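Local coordinates for protein gdp-l-fucose synthetase (Naegleria fowleri, PDB 6AQZ) that binds NADP and, as a GDP-L-fucose synthetase, probably makes GDP-L-fucose from GDP-4-keto-6-deoxymannose by epimerisation and NADPH-dependent reduction, at residues L28-T33 with H83-V88. Sequence-based numbering, arbitrary orientation.
Sequences LVTGGT and HLAAFV. With NAP (NADP nicotinamide-adenine-dinucleotide phosphate), chain G.
Thr30 OG1 is the polar hub between the end of strand 26-30 and the loop that follows strand 80-83. It lies at the edge of the His83 ring, near its plane, 2.8 Å from ND1 in a hydrogen bond that either group could donate. The same oxygen accepts the amide of Ala85, N to OG1 3.0 Å, in a nearly straight bond (167°). Thr30 chi1 of 79° sets OG1 between its own N and carbonyl carbon, turned to the loop, while Thr30 CB packs 3.7 Å from Ala85 CB. The parallel strand pairing ends here: Leu84 N gives its hydrogen to Thr30 O, 3.1 Å away, from well above the carbonyl plane. Beyond it the chains close up: Gly31, with positive phi, brings its bare CA to 3.7 Å from Ala85 CA, against the Leu84-Ala85 peptide. Val29 CG1 and Leu84 CD1 add an apolar touch off to one side. Further out, His83 NE2 is hydrogen-bonded to Asn109 of helix 98-118, so both ring nitrogens have partners, which holds the ring's rotation. Ile112 of that helix packs on Thr30 and His83.

The loops that leave the two strands line part of the NADP site of a Rossmann-type fold. Thr33 OG1 accepts from ribose O3B and donates to the 2'-phosphate oxygen O1X at 2.6 Å, consistent with a part in recognising the phosphate that distinguishes NADP from NAD. Leu84 O takes a weak bond from O3D of the nicotinamide ribose. The buried hydrogen bonds from Thr30 OG1 to His83 and to the Ala85 amide thus grip one oxygen twice and tie loop 83-88, beside the dinucleotide, to the end of strand 26-30, just before the glycine-rich turn.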
# COMPACT_ATOMS: atom_id res chain seq x y z
N LEU A 28 3.37 24.29 9.15
CA LEU A 28 3.96 23.18 9.89
C LEU A 28 4.81 22.34 8.95
O LEU A 28 4.34 21.90 7.90
CB LEU A 28 2.85 22.33 10.50
CG LEU A 28 3.19 21.38 11.65
CD1 LEU A 28 3.78 22.11 12.85
CD2 LEU A 28 1.94 20.56 12.05
N VAL A 29 6.08 22.14 9.31
CA VAL A 29 7.02 21.37 8.49
C VAL A 29 7.41 20.14 9.32
O VAL A 29 8.21 20.24 10.26
CB VAL A 29 8.25 22.18 8.08
CG1 VAL A 29 9.19 21.35 7.19
CG2 VAL A 29 7.86 23.47 7.36
N THR A 30 6.84 18.98 8.98
CA THR A 30 7.34 17.75 9.60
C THR A 30 8.66 17.40 8.95
O THR A 30 8.90 17.71 7.78
CB THR A 30 6.36 16.58 9.44
OG1 THR A 30 6.48 16.02 8.12
CG2 THR A 30 4.90 17.03 9.70
N GLY A 31 9.52 16.73 9.71
CA GLY A 31 10.86 16.45 9.21
C GLY A 31 11.64 17.70 8.87
O GLY A 31 12.48 17.68 7.96
N GLY A 32 11.39 18.79 9.59
CA GLY A 32 12.03 20.05 9.29
C GLY A 32 13.48 20.19 9.75
O GLY A 32 14.09 21.22 9.46
N THR A 33 14.03 19.19 10.47
CA THR A 33 15.40 19.22 10.96
C THR A 33 16.37 18.42 10.08
O THR A 33 17.58 18.49 10.31
CB THR A 33 15.51 18.72 12.42
OG1 THR A 33 15.06 17.36 12.51
CG2 THR A 33 14.68 19.60 13.37
N HIS A 83 5.04 18.19 4.52
CA HIS A 83 5.24 16.90 5.17
C HIS A 83 6.51 16.26 4.59
O HIS A 83 6.47 15.65 3.53
CB HIS A 83 4.01 16.02 4.97
CG HIS A 83 4.19 14.60 5.41
ND1 HIS A 83 4.88 14.26 6.56
CD2 HIS A 83 3.74 13.44 4.88
CE1 HIS A 83 4.87 12.94 6.70
NE2 HIS A 83 4.17 12.43 5.70
N LEU A 84 7.64 16.45 5.29
CA LEU A 84 8.91 15.87 4.87
C LEU A 84 9.35 14.70 5.73
O LEU A 84 10.23 13.95 5.33
CB LEU A 84 10.02 16.94 4.87
CG LEU A 84 9.75 18.25 4.09
CD1 LEU A 84 10.92 19.22 4.28
CD2 LEU A 84 9.49 18.06 2.62
N ALA A 85 8.76 14.52 6.91
CA ALA A 85 9.22 13.45 7.78
C ALA A 85 9.00 12.10 7.12
O ALA A 85 7.99 11.87 6.45
CB ALA A 85 8.47 13.50 9.12
N ALA A 86 9.99 11.22 7.29
CA ALA A 86 9.92 9.85 6.83
C ALA A 86 10.90 9.02 7.64
O ALA A 86 11.88 9.54 8.17
CB ALA A 86 10.25 9.73 5.34
N PHE A 87 10.67 7.72 7.67
CA PHE A 87 11.61 6.80 8.29
C PHE A 87 12.44 6.21 7.16
O PHE A 87 11.93 5.45 6.34
CB PHE A 87 10.90 5.73 9.10
CG PHE A 87 11.81 4.66 9.59
CD1 PHE A 87 12.65 4.90 10.65
CD2 PHE A 87 11.82 3.41 8.99
CE1 PHE A 87 13.50 3.91 11.09
CE2 PHE A 87 12.66 2.41 9.43
CZ PHE A 87 13.51 2.66 10.48
N VAL A 88 13.71 6.59 7.11
CA VAL A 88 14.59 6.27 5.99
C VAL A 88 15.62 5.25 6.39
O VAL A 88 16.46 4.87 5.57
CB VAL A 88 15.28 7.54 5.45
CG1 VAL A 88 14.25 8.50 4.94
CG2 VAL A 88 16.13 8.19 6.53
PA NAP G . 16.54 13.28 6.67
O1A NAP G . 16.90 11.88 7.07
O2A NAP G . 17.59 14.30 6.33
O5B NAP G . 15.55 13.98 7.79
C5B NAP G . 14.39 13.24 7.83
C4B NAP G . 13.45 13.96 8.84
O4B NAP G . 12.39 13.07 9.29
C3B NAP G . 14.23 14.51 10.09
O3B NAP G . 13.70 15.74 10.49
C2B NAP G . 13.82 13.50 11.18
O2B NAP G . 13.71 14.03 12.40
C1B NAP G . 12.32 13.27 10.70
N9A NAP G . 11.72 12.09 11.32
C8A NAP G . 12.04 10.77 11.09
N7A NAP G . 11.30 9.91 11.82
C5A NAP G . 10.48 10.73 12.57
C6A NAP G . 9.50 10.43 13.51
N6A NAP G . 9.21 9.10 13.83
N1A NAP G . 8.78 11.41 14.12
C2A NAP G . 9.12 12.68 13.73
N3A NAP G . 10.05 13.12 12.85
C4A NAP G . 10.72 12.10 12.27
O3 NAP G . 15.59 12.93 5.34
PN NAP G . 15.66 14.04 4.20
O1N NAP G . 15.34 15.41 4.66
O2N NAP G . 16.72 13.75 3.15
O5D NAP G . 14.25 13.68 3.23
C5D NAP G . 13.08 14.12 3.80
C4D NAP G . 12.02 13.80 2.76
O4D NAP G . 12.63 13.94 1.47
C3D NAP G . 11.64 12.25 2.92
O3D NAP G . 10.27 12.09 2.77
C2D NAP G . 12.43 11.58 1.77
O2D NAP G . 11.79 10.51 1.19
C1D NAP G . 12.45 12.74 0.73
N1N NAP G . 13.53 12.52 -0.27
C2N NAP G . 14.88 12.70 0.04
C3N NAP G . 15.86 12.45 -0.91
C7N NAP G . 17.30 12.64 -0.55
O7N NAP G . 18.23 12.35 -1.32
N7N NAP G . 17.63 13.16 0.71
C4N NAP G . 15.54 11.98 -2.27
C5N NAP G . 14.07 11.80 -2.51
C6N NAP G . 13.17 12.06 -1.56
P2B NAP G . 15.24 13.99 13.45
O1X NAP G . 16.09 14.96 12.69
O2X NAP G . 14.65 14.49 14.77
O3X NAP G . 15.59 12.54 13.35